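Local coordinates for SusD homolog (Bacteroides thetaiotaomicron, PDB 3SGH), which probably binds polysaccharide or oligosaccharide at the bacterial surface, as SusD-like outer-membrane lipoproteins do in glycan uptake, at residues Ile101-Gln106 with Asp152-Ile157; Ala146-Leu151 with Thr190-Met195; Ala105-Val110 with Lys186-Leu191; Thr23-Tyr28 with Val173-Lys178. All coordinates share one frame; numbering follows the deposited sequence.

Contact 1 (Ile101-Gln106 with Asp152-Ile157); sequences IYAMAQ and DNAITI
A chi1 of -171° swings the amide of N153 across to Q106, whose chain runs extended beyond CG, and the two amides meet between helices 100-120 and 140-162. These are successive antiparallel helices of the alpha-alpha superhelix, consistent with the TPR-clan SusD family. The segment axes approach to 8.5 Å, and alanines make this close spacing possible: CA of A103 lies 4.3 Å from CA of A154. Here the backbone itself takes part, since O of A103 rests 3.6 Å from CB of A154. Next to it, CB of A103 packs on CB and CG2 of I157, 3.7 Å from CG2, while CD1 of I157 lies loosely at the edge of the Y102 ring. The polar part of the interface lies beyond the alanines. The amide planes of Q106 and N153 stand 81° apart, so that they meet crosswise; OE1 of Q106 lies in the amide plane of N153, while the donor is tilted from the carbonyl plane of Q106. The ring of Y102 lies beside these amides: one face carries CG of Q106, its CE2 lies 3.8 Å from ND2 of N153, and its hydroxyl is anchored outside the pair on E92. Within helix 140-162, T156 OG1 returns to D152 O, which also takes the helical N-H of T156 from the opposite face. Across the interface one hydrogen bond forms, from ND2 of N153 to OE1 of Q106, 2.7 Å long and nearly straight at 175°.

Contact 2 (Ala146-Leu151 with Thr190-Met195); sequences AMFDDL and TLKLRM
Segments 146-151 and 190-195 run antiparallel, 165° between their directions, with axes 10.9 Å apart at closest approach. At this spacing long side chains fill the gap. M195 and F148 come from opposite directions and meet as a Met-aromatic pair: the methyl CE of the selenomethionine sits 4.0 Å above the centroid of the F148 ring, only 4° off the ring normal, a CH-pi contact, whereas SE stands farther off above the same ring. M195 reaches this position because its chain is extended at chi2 and then bends at chi3 (51°), turning the methyl over the ring. On the face that carries CE, CB of M195 also comes 3.5 Å from CZ of F148. At the ring edge, CE1 of F148 meets O of K192 in the ring plane at 3.6 Å, so the weakly positive aromatic hydrogen edge faces a carbonyl. CB of M147 flanks the methyl CE of M195 at 3.9 Å. L151 enters one turn on from M147; its CD2 lies 3.7 Å from CB of K192 and 4.0 Å from SE of M195, with CG of L191 close by. K192 contributes its backbone O and the first carbons of its side chain; the extended chain then carries NZ away to salt bridges with D152 and E213, keeping the charge apart from the apolar layer. Helix 204-217 flanks the F148 side through K210, and helix 100-120 lies against L151 and M195. The Met-aromatic pair thus joins two antiparallel helices in the alpha-alpha superhelix of this SusD-like protein.

Contact 3 (Ala105-Val110 with Lys186-Leu191); sequences AQLTRV and KFANTL
L107 and L191 bridge helices 100-120 and 181-198, which belong to the alpha-alpha superhelix and run in roughly the same direction, 35° apart over these segments. Such near-parallel packing fits helices that are not successive: helix 140-162 lies between them in the chain and runs antiparallel to both where it packs on them. Polar groups belong to the helices' other sides: T190 OG1 bonds to K186 O from above the carbonyl plane, from the opposite face to the backbone N of T190, which also bonds to K186 O. The axes are 11.5 Å apart, and everything that meets between them is apolar. The leucine pair slides past in opposite directions; CG of L107 is anti to its backbone N (chi1 176°), which sends both methyls across the gap. CD1 of L107 then lies 4.0 Å from CB of A188, a short residue that admits the leucine close to the helix. The other branch, CD2, approaches CD1 of F187 obliquely at 4.1 Å. F187 also makes an edge-to-face pair with W184 and meets the ring of Y28. CD2 of L191 touches both L107 and V110, 3.8 Å from CD1 of L107 and 4.1 Å from CG1 of V110.

Contact 4 (Thr23-Tyr28 with Val173-Lys178); sequences TMFNVY and VDQFYK
F25, F176 and Y28 form an aromatic cluster in which F176 projects from the loop 173-178 to meet both other rings. F176 presents its edge to the face of F25, a T-shaped pair with planes at 86° and centroids 5.3 Å apart; CE2 of F176 comes within 3.6 Å of CD2 of F25. In the second pair the roles change: Y28 turns its edge toward the face of F176, planes at 69°, with CD2 of Y28 3.7 Å from CZ of F176. Both F25 and Y28 hold CG anti to the carbonyl carbon, which aims the two rings from one side of their chain into the loop. F25 also meets backbone: its edge is turned to O of V173, 3.8 Å from CE2 and in the ring plane. Q175 lies alongside, OE1 3.8 Å from CD2 of F25, while its CG covers part of one face of F176; its NE2 is engaged by D229. D174 braces the loop: its OD1 accepts from N of F176 and, at 3.0 Å, from N of Y177, both from the same side above the carboxylate plane. OD2 is taken up by G179 and W184, so the carboxylate ties the loop to the start of helix 181-198. The hydroxyl of Y28 pairs with T108 on helix 100-120. The contact combines an Asx turn and Asx motif at D174 with an aromatic cluster of edge-to-face pairs, joining the N-terminal helices to the loop that leads into helix 181-198.

Contacts 1, 2 and 3 are the three pairings of helices 100-120, 140-162 and 181-198. Contacts 2 and 3 involve buried residues alone and are wide and apolar; they share L191, and CD1 of L151 touches CD1 of L107. Contacts 1 and 4 are mainly buried but include partly exposed residues, N153 and I157 in the one, V173 and Q175 in the other. Contact 1 has the closest axes, with small residues and an amide-amide hydrogen bond, and lies farthest from the chain centre; a D152-K192 salt bridge links it to contact 2. Contact 4 joins short helices to a loop through rings, reaching contact 3 through T108 and Y28 and contact 1 through M104 and F25.

Contact 1 (Ile101-Gln106 with Asp152-Ile157)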
# COMPACT_ATOMS: atom_id res chain seq x y z
N ILE A 101 -13.70 -0.10 -21.83
CA ILE A 101 -12.55 0.81 -21.77
C ILE A 101 -12.90 1.93 -20.78
O ILE A 101 -12.05 2.31 -19.99
CB ILE A 101 -12.13 1.36 -23.16
CG1 ILE A 101 -11.79 0.18 -24.09
CG2 ILE A 101 -10.98 2.36 -23.04
CD1 ILE A 101 -10.78 -0.84 -23.53
N TYR A 102 -14.16 2.38 -20.76
CA TYR A 102 -14.57 3.36 -19.78
C TYR A 102 -14.55 2.77 -18.38
O TYR A 102 -14.09 3.43 -17.44
CB TYR A 102 -15.97 3.89 -20.09
CG TYR A 102 -16.45 4.88 -19.09
CD1 TYR A 102 -15.79 6.09 -18.91
CD2 TYR A 102 -17.59 4.63 -18.31
CE1 TYR A 102 -16.24 7.02 -17.99
CE2 TYR A 102 -18.04 5.58 -17.39
CZ TYR A 102 -17.36 6.77 -17.26
OH TYR A 102 -17.80 7.73 -16.35
N ALA A 103 -15.05 1.54 -18.22
CA ALA A 103 -15.01 0.84 -16.95
C ALA A 103 -13.56 0.79 -16.45
O ALA A 103 -13.28 1.05 -15.27
CB ALA A 103 -15.57 -0.55 -17.10
N MSE A 104 -12.62 0.42 -17.33
CA MSE A 104 -11.22 0.34 -16.91
C MSE A 104 -10.64 1.70 -16.54
O MSE A 104 -9.79 1.78 -15.66
CB MSE A 104 -10.35 -0.35 -17.98
CG MSE A 104 -10.70 -1.81 -18.13
SE MSE A 104 -10.34 -2.85 -16.60
CE MSE A 104 -8.62 -2.04 -16.11
N ALA A 105 -11.09 2.76 -17.21
CA ALA A 105 -10.63 4.12 -16.88
C ALA A 105 -11.15 4.53 -15.50
O ALA A 105 -10.43 5.08 -14.69
CB ALA A 105 -11.05 5.12 -17.97
N GLN A 106 -12.39 4.16 -15.19
CA GLN A 106 -12.98 4.41 -13.88
C GLN A 106 -12.25 3.65 -12.78
O GLN A 106 -11.92 4.22 -11.73
CB GLN A 106 -14.43 3.96 -13.90
CG GLN A 106 -15.35 4.92 -14.57
CD GLN A 106 -16.81 4.60 -14.27
OE1 GLN A 106 -17.26 3.48 -14.51
NE2 GLN A 106 -17.52 5.56 -13.73
N ASP A 152 -18.54 0.86 -8.41
CA ASP A 152 -19.71 -0.01 -8.66
C ASP A 152 -20.15 0.01 -10.12
O ASP A 152 -20.61 -1.01 -10.68
CB ASP A 152 -20.88 0.40 -7.75
CG ASP A 152 -20.72 -0.10 -6.31
OD1 ASP A 152 -19.97 -1.09 -6.10
OD2 ASP A 152 -21.38 0.47 -5.37
N ASN A 153 -20.05 1.17 -10.73
CA ASN A 153 -20.38 1.33 -12.14
C ASN A 153 -19.43 0.49 -12.99
O ASN A 153 -19.87 -0.20 -13.88
CB ASN A 153 -20.26 2.78 -12.56
CG ASN A 153 -20.82 3.02 -13.97
OD1 ASN A 153 -22.05 2.96 -14.15
ND2 ASN A 153 -19.93 3.26 -14.97
N ALA A 154 -18.13 0.54 -12.69
CA ALA A 154 -17.13 -0.27 -13.39
C ALA A 154 -17.40 -1.76 -13.23
O ALA A 154 -17.35 -2.52 -14.22
CB ALA A 154 -15.76 0.09 -12.91
N ILE A 155 -17.74 -2.16 -12.00
CA ILE A 155 -18.08 -3.54 -11.69
C ILE A 155 -19.27 -4.03 -12.51
O ILE A 155 -19.23 -5.14 -13.04
CB ILE A 155 -18.31 -3.77 -10.14
CG1 ILE A 155 -16.97 -3.67 -9.42
CG2 ILE A 155 -19.02 -5.08 -9.90
CD1 ILE A 155 -17.05 -3.54 -7.87
N THR A 156 -20.28 -3.18 -12.69
CA THR A 156 -21.47 -3.63 -13.44
C THR A 156 -21.10 -3.91 -14.88
O THR A 156 -21.52 -4.90 -15.47
CB THR A 156 -22.56 -2.59 -13.41
OG1 THR A 156 -22.95 -2.38 -12.04
CG2 THR A 156 -23.79 -3.06 -14.22
N ILE A 157 -20.26 -3.04 -15.44
CA ILE A 157 -19.80 -3.20 -16.83
C ILE A 157 -18.92 -4.41 -17.01
O ILE A 157 -19.12 -5.17 -17.94
CB ILE A 157 -19.00 -1.96 -17.30
CG1 ILE A 157 -19.95 -0.78 -17.39
CG2 ILE A 157 -18.41 -2.22 -18.71
CD1 ILE A 157 -19.25 0.53 -17.55

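Contact 2 (Ala146-Leu151 with Thr190-Met195)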
# COMPACT_ATOMS: atom_id res chain seq x y z
N ALA A 146 -18.03 8.74 -3.38
CA ALA A 146 -17.97 8.91 -4.83
C ALA A 146 -17.16 7.82 -5.51
O ALA A 146 -17.59 7.33 -6.55
CB ALA A 146 -17.39 10.28 -5.20
N MSE A 147 -16.01 7.46 -4.93
CA MSE A 147 -15.15 6.41 -5.49
C MSE A 147 -15.84 5.05 -5.43
O MSE A 147 -15.76 4.30 -6.41
CB MSE A 147 -13.74 6.37 -4.86
CG MSE A 147 -12.92 7.57 -5.16
SE MSE A 147 -11.11 7.41 -4.53
CE MSE A 147 -11.56 7.45 -2.64
N PHE A 148 -16.53 4.72 -4.34
CA PHE A 148 -17.35 3.48 -4.29
C PHE A 148 -18.40 3.47 -5.41
O PHE A 148 -18.59 2.47 -6.09
CB PHE A 148 -18.04 3.28 -2.92
CG PHE A 148 -17.14 2.70 -1.84
CD1 PHE A 148 -16.74 1.38 -1.91
CD2 PHE A 148 -16.71 3.48 -0.76
CE1 PHE A 148 -15.93 0.82 -0.96
CE2 PHE A 148 -15.91 2.92 0.22
CZ PHE A 148 -15.51 1.58 0.12
N ASP A 149 -19.07 4.61 -5.60
CA ASP A 149 -20.06 4.74 -6.69
C ASP A 149 -19.46 4.46 -8.08
O ASP A 149 -20.06 3.73 -8.88
CB ASP A 149 -20.77 6.09 -6.64
CG ASP A 149 -21.62 6.28 -5.37
OD1 ASP A 149 -21.93 5.28 -4.69
OD2 ASP A 149 -21.95 7.45 -5.06
N ASP A 150 -18.30 5.04 -8.37
CA ASP A 150 -17.71 4.88 -9.69
C ASP A 150 -17.23 3.44 -9.84
O ASP A 150 -17.34 2.82 -10.91
CB ASP A 150 -16.58 5.87 -9.87
CG ASP A 150 -17.09 7.31 -10.14
OD1 ASP A 150 -18.26 7.48 -10.53
OD2 ASP A 150 -16.29 8.25 -9.98
N LEU A 151 -16.71 2.89 -8.75
CA LEU A 151 -16.19 1.53 -8.78
C LEU A 151 -17.38 0.59 -9.01
O LEU A 151 -17.27 -0.36 -9.78
CB LEU A 151 -15.46 1.23 -7.46
CG LEU A 151 -14.86 -0.18 -7.37
CD1 LEU A 151 -13.92 -0.49 -8.50
CD2 LEU A 151 -14.14 -0.34 -5.99
N THR A 190 -12.09 -6.92 -4.96
CA THR A 190 -11.11 -7.01 -3.89
C THR A 190 -10.70 -5.58 -3.48
O THR A 190 -10.52 -5.28 -2.30
CB THR A 190 -9.88 -7.84 -4.29
OG1 THR A 190 -10.27 -9.15 -4.72
CG2 THR A 190 -8.90 -7.98 -3.13
N LEU A 191 -10.59 -4.71 -4.46
CA LEU A 191 -10.34 -3.28 -4.17
C LEU A 191 -11.47 -2.67 -3.40
O LEU A 191 -11.26 -1.93 -2.40
CB LEU A 191 -10.20 -2.49 -5.47
CG LEU A 191 -9.94 -0.98 -5.35
CD1 LEU A 191 -8.66 -0.65 -4.54
CD2 LEU A 191 -9.90 -0.33 -6.76
N LYS A 192 -12.68 -3.00 -3.81
CA LYS A 192 -13.88 -2.56 -3.10
C LYS A 192 -13.80 -3.02 -1.65
O LYS A 192 -14.04 -2.26 -0.73
CB LYS A 192 -15.15 -3.06 -3.77
CG LYS A 192 -16.45 -2.60 -3.10
CD LYS A 192 -17.64 -3.00 -4.01
CE LYS A 192 -18.97 -2.66 -3.38
NZ LYS A 192 -20.14 -2.91 -4.28
N LEU A 193 -13.40 -4.27 -1.43
CA LEU A 193 -13.26 -4.79 -0.05
C LEU A 193 -12.13 -4.11 0.73
O LEU A 193 -12.32 -3.77 1.93
CB LEU A 193 -13.08 -6.30 -0.07
CG LEU A 193 -12.97 -7.01 1.26
CD1 LEU A 193 -14.22 -6.72 2.10
CD2 LEU A 193 -12.81 -8.52 1.02
N ARG A 194 -10.99 -3.87 0.08
CA ARG A 194 -9.87 -3.09 0.70
C ARG A 194 -10.34 -1.73 1.19
O ARG A 194 -10.11 -1.31 2.35
CB ARG A 194 -8.73 -2.88 -0.27
CG ARG A 194 -7.60 -2.04 0.32
CD ARG A 194 -6.62 -1.58 -0.78
NE ARG A 194 -5.79 -2.66 -1.27
CZ ARG A 194 -4.87 -2.50 -2.25
NH1 ARG A 194 -4.70 -1.32 -2.84
NH2 ARG A 194 -4.16 -3.52 -2.66
N MSE A 195 -11.05 -1.02 0.30
CA MSE A 195 -11.59 0.29 0.61
C MSE A 195 -12.59 0.26 1.77
O MSE A 195 -12.53 1.12 2.70
CB MSE A 195 -12.19 0.93 -0.67
CG MSE A 195 -11.13 1.11 -1.72
SE MSE A 195 -11.92 1.74 -3.39
CE MSE A 195 -12.92 3.20 -2.69

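Contact 3 (Ala105-Val110 with Lys186-Leu191)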
# COMPACT_ATOMS: atom_id res chain seq x y z
N ALA A 105 -11.09 2.76 -17.21
CA ALA A 105 -10.63 4.12 -16.88
C ALA A 105 -11.15 4.53 -15.50
O ALA A 105 -10.43 5.08 -14.69
CB ALA A 105 -11.05 5.12 -17.97
N GLN A 106 -12.39 4.16 -15.19
CA GLN A 106 -12.98 4.41 -13.88
C GLN A 106 -12.25 3.65 -12.78
O GLN A 106 -11.92 4.22 -11.73
CB GLN A 106 -14.43 3.96 -13.90
CG GLN A 106 -15.35 4.92 -14.57
CD GLN A 106 -16.81 4.60 -14.27
OE1 GLN A 106 -17.26 3.48 -14.51
NE2 GLN A 106 -17.52 5.56 -13.73
N LEU A 107 -12.05 2.37 -13.01
CA LEU A 107 -11.32 1.52 -12.04
C LEU A 107 -9.90 2.05 -11.75
O LEU A 107 -9.44 2.10 -10.63
CB LEU A 107 -11.28 0.10 -12.52
CG LEU A 107 -10.48 -0.90 -11.68
CD1 LEU A 107 -11.06 -1.04 -10.26
CD2 LEU A 107 -10.47 -2.28 -12.44
N THR A 108 -9.21 2.44 -12.80
CA THR A 108 -7.85 2.90 -12.70
C THR A 108 -7.76 4.26 -11.99
O THR A 108 -6.86 4.44 -11.14
CB THR A 108 -7.16 2.90 -14.09
OG1 THR A 108 -7.28 1.60 -14.70
CG2 THR A 108 -5.66 3.22 -13.93
N ARG A 109 -8.68 5.17 -12.30
CA ARG A 109 -8.83 6.43 -11.56
C ARG A 109 -9.10 6.19 -10.10
O ARG A 109 -8.45 6.76 -9.27
CB ARG A 109 -9.96 7.24 -12.15
CG ARG A 109 -10.15 8.63 -11.57
CD ARG A 109 -11.31 9.27 -12.19
NE ARG A 109 -11.56 10.61 -11.65
CZ ARG A 109 -12.74 11.20 -11.60
NH1 ARG A 109 -13.86 10.56 -11.94
NH2 ARG A 109 -12.79 12.43 -11.12
N VAL A 110 -10.08 5.33 -9.79
CA VAL A 110 -10.35 5.01 -8.41
C VAL A 110 -9.08 4.44 -7.75
O VAL A 110 -8.77 4.82 -6.63
CB VAL A 110 -11.55 4.05 -8.22
CG1 VAL A 110 -11.56 3.47 -6.75
CG2 VAL A 110 -12.93 4.71 -8.61
N LYS A 186 -12.74 -9.66 -10.23
CA LYS A 186 -12.22 -10.06 -8.93
C LYS A 186 -11.33 -8.98 -8.36
O LYS A 186 -11.42 -8.67 -7.17
CB LYS A 186 -11.49 -11.42 -9.02
CG LYS A 186 -12.43 -12.59 -9.21
CD LYS A 186 -11.69 -13.94 -9.30
CE LYS A 186 -11.01 -14.04 -10.66
NZ LYS A 186 -10.80 -15.42 -11.23
N PHE A 187 -10.48 -8.40 -9.22
CA PHE A 187 -9.60 -7.27 -8.81
C PHE A 187 -10.45 -6.13 -8.27
O PHE A 187 -10.21 -5.58 -7.16
CB PHE A 187 -8.74 -6.81 -9.98
CG PHE A 187 -7.81 -5.68 -9.66
CD1 PHE A 187 -8.26 -4.36 -9.73
CD2 PHE A 187 -6.46 -5.92 -9.40
CE1 PHE A 187 -7.40 -3.26 -9.44
CE2 PHE A 187 -5.59 -4.85 -9.10
CZ PHE A 187 -6.07 -3.51 -9.13
N ALA A 188 -11.48 -5.77 -9.03
CA ALA A 188 -12.33 -4.66 -8.67
C ALA A 188 -13.07 -4.90 -7.33
O ALA A 188 -13.16 -3.99 -6.50
CB ALA A 188 -13.31 -4.32 -9.79
N ASN A 189 -13.62 -6.09 -7.15
CA ASN A 189 -14.29 -6.43 -5.88
C ASN A 189 -13.33 -6.51 -4.71
O ASN A 189 -13.69 -6.13 -3.59
CB ASN A 189 -15.10 -7.72 -6.03
CG ASN A 189 -16.44 -7.46 -6.72
OD1 ASN A 189 -17.25 -6.68 -6.22
ND2 ASN A 189 -16.66 -8.09 -7.87
N THR A 190 -12.09 -6.92 -4.96
CA THR A 190 -11.11 -7.01 -3.89
C THR A 190 -10.70 -5.58 -3.48
O THR A 190 -10.52 -5.28 -2.30
CB THR A 190 -9.88 -7.84 -4.29
OG1 THR A 190 -10.27 -9.15 -4.72
CG2 THR A 190 -8.90 -7.98 -3.13
N LEU A 191 -10.59 -4.71 -4.46
CA LEU A 191 -10.34 -3.28 -4.17
C LEU A 191 -11.47 -2.67 -3.40
O LEU A 191 -11.26 -1.93 -2.40
CB LEU A 191 -10.20 -2.49 -5.47
CG LEU A 191 -9.94 -0.98 -5.35
CD1 LEU A 191 -8.66 -0.65 -4.54
CD2 LEU A 191 -9.90 -0.33 -6.76

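Contact 4 (Thr23-Tyr28 with Val173-Lys178)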
# COMPACT_ATOMS: atom_id res chain seq x y z
N THR A 23 -1.06 4.76 -20.07
CA THR A 23 -0.43 5.70 -19.14
C THR A 23 -1.08 5.62 -17.77
O THR A 23 -0.39 5.62 -16.76
CB THR A 23 -0.59 7.14 -19.58
OG1 THR A 23 -0.57 7.21 -21.01
CG2 THR A 23 0.50 7.99 -18.96
N MSE A 24 -2.41 5.57 -17.77
CA MSE A 24 -3.17 5.56 -16.51
C MSE A 24 -2.76 4.37 -15.67
O MSE A 24 -2.67 4.45 -14.43
CB MSE A 24 -4.69 5.52 -16.75
CG MSE A 24 -5.23 6.67 -17.56
SE MSE A 24 -7.12 6.53 -17.81
CE MSE A 24 -7.59 6.90 -16.01
N PHE A 25 -2.47 3.26 -16.35
CA PHE A 25 -2.16 2.02 -15.66
C PHE A 25 -0.89 2.09 -14.80
O PHE A 25 -0.65 1.19 -13.96
CB PHE A 25 -1.94 0.88 -16.65
CG PHE A 25 -3.18 0.29 -17.30
CD1 PHE A 25 -4.47 0.45 -16.81
CD2 PHE A 25 -3.00 -0.52 -18.40
CE1 PHE A 25 -5.55 -0.18 -17.43
CE2 PHE A 25 -4.08 -1.14 -19.03
CZ PHE A 25 -5.33 -0.96 -18.57
N ASN A 26 -0.05 3.10 -15.02
CA ASN A 26 1.13 3.25 -14.15
C ASN A 26 0.79 3.46 -12.67
O ASN A 26 1.62 3.22 -11.81
CB ASN A 26 1.99 4.38 -14.65
CG ASN A 26 2.77 3.98 -15.89
OD1 ASN A 26 3.75 3.23 -15.79
ND2 ASN A 26 2.29 4.38 -17.07
N VAL A 27 -0.44 3.87 -12.33
CA VAL A 27 -0.80 3.96 -10.92
C VAL A 27 -0.83 2.63 -10.17
O VAL A 27 -0.75 2.64 -8.95
CB VAL A 27 -2.11 4.70 -10.64
CG1 VAL A 27 -2.05 6.15 -11.23
CG2 VAL A 27 -3.34 3.90 -11.13
N TYR A 28 -0.98 1.51 -10.86
CA TYR A 28 -1.15 0.24 -10.17
C TYR A 28 0.10 -0.21 -9.44
O TYR A 28 0.04 -0.67 -8.32
CB TYR A 28 -1.60 -0.83 -11.14
CG TYR A 28 -3.03 -0.67 -11.61
CD1 TYR A 28 -4.08 -0.71 -10.70
CD2 TYR A 28 -3.37 -0.59 -12.95
CE1 TYR A 28 -5.42 -0.60 -11.08
CE2 TYR A 28 -4.71 -0.47 -13.33
CZ TYR A 28 -5.73 -0.48 -12.39
OH TYR A 28 -7.08 -0.37 -12.72
N VAL A 173 -3.85 -3.90 -24.86
CA VAL A 173 -3.08 -3.01 -24.00
C VAL A 173 -2.90 -3.50 -22.53
O VAL A 173 -2.16 -2.89 -21.74
CB VAL A 173 -3.71 -1.60 -23.93
CG1 VAL A 173 -3.76 -0.97 -25.35
CG2 VAL A 173 -5.04 -1.62 -23.26
N ASP A 174 -3.56 -4.59 -22.20
CA ASP A 174 -3.67 -5.05 -20.81
C ASP A 174 -2.57 -6.04 -20.46
O ASP A 174 -2.76 -7.25 -20.62
CB ASP A 174 -5.03 -5.68 -20.61
CG ASP A 174 -5.25 -6.25 -19.21
OD1 ASP A 174 -4.45 -5.94 -18.26
OD2 ASP A 174 -6.26 -7.00 -19.07
N GLN A 175 -1.48 -5.55 -19.87
CA GLN A 175 -0.40 -6.40 -19.38
C GLN A 175 -0.69 -7.13 -18.07
O GLN A 175 0.10 -7.98 -17.64
CB GLN A 175 0.89 -5.59 -19.23
CG GLN A 175 0.93 -4.53 -18.11
CD GLN A 175 0.55 -3.14 -18.54
OE1 GLN A 175 -0.30 -2.95 -19.44
NE2 GLN A 175 1.14 -2.13 -17.89
N PHE A 176 -1.78 -6.76 -17.41
CA PHE A 176 -2.14 -7.36 -16.11
C PHE A 176 -2.87 -8.69 -16.30
O PHE A 176 -2.43 -9.74 -15.76
CB PHE A 176 -2.99 -6.36 -15.31
CG PHE A 176 -2.29 -5.04 -15.12
CD1 PHE A 176 -1.41 -4.85 -14.05
CD2 PHE A 176 -2.44 -4.04 -16.05
CE1 PHE A 176 -0.73 -3.65 -13.91
CE2 PHE A 176 -1.75 -2.84 -15.91
CZ PHE A 176 -0.91 -2.64 -14.84
N TYR A 177 -3.92 -8.65 -17.09
CA TYR A 177 -4.78 -9.82 -17.32
C TYR A 177 -5.14 -10.12 -18.77
O TYR A 177 -6.01 -10.95 -19.03
CB TYR A 177 -6.05 -9.59 -16.54
CG TYR A 177 -5.91 -9.49 -15.03
CD1 TYR A 177 -5.26 -10.49 -14.29
CD2 TYR A 177 -6.53 -8.46 -14.33
CE1 TYR A 177 -5.20 -10.43 -12.89
CE2 TYR A 177 -6.46 -8.40 -12.91
CZ TYR A 177 -5.82 -9.39 -12.21
OH TYR A 177 -5.80 -9.31 -10.84
N LYS A 178 -4.48 -9.46 -19.72
CA LYS A 178 -4.62 -9.76 -21.16
C LYS A 178 -6.08 -9.72 -21.64
O LYS A 178 -6.51 -10.48 -22.52
CB LYS A 178 -3.99 -11.12 -21.45
CG LYS A 178 -2.50 -11.22 -21.09
CD LYS A 178 -1.90 -12.60 -21.52
CE LYS A 178 -0.34 -12.56 -21.76
NZ LYS A 178 0.47 -12.18 -20.53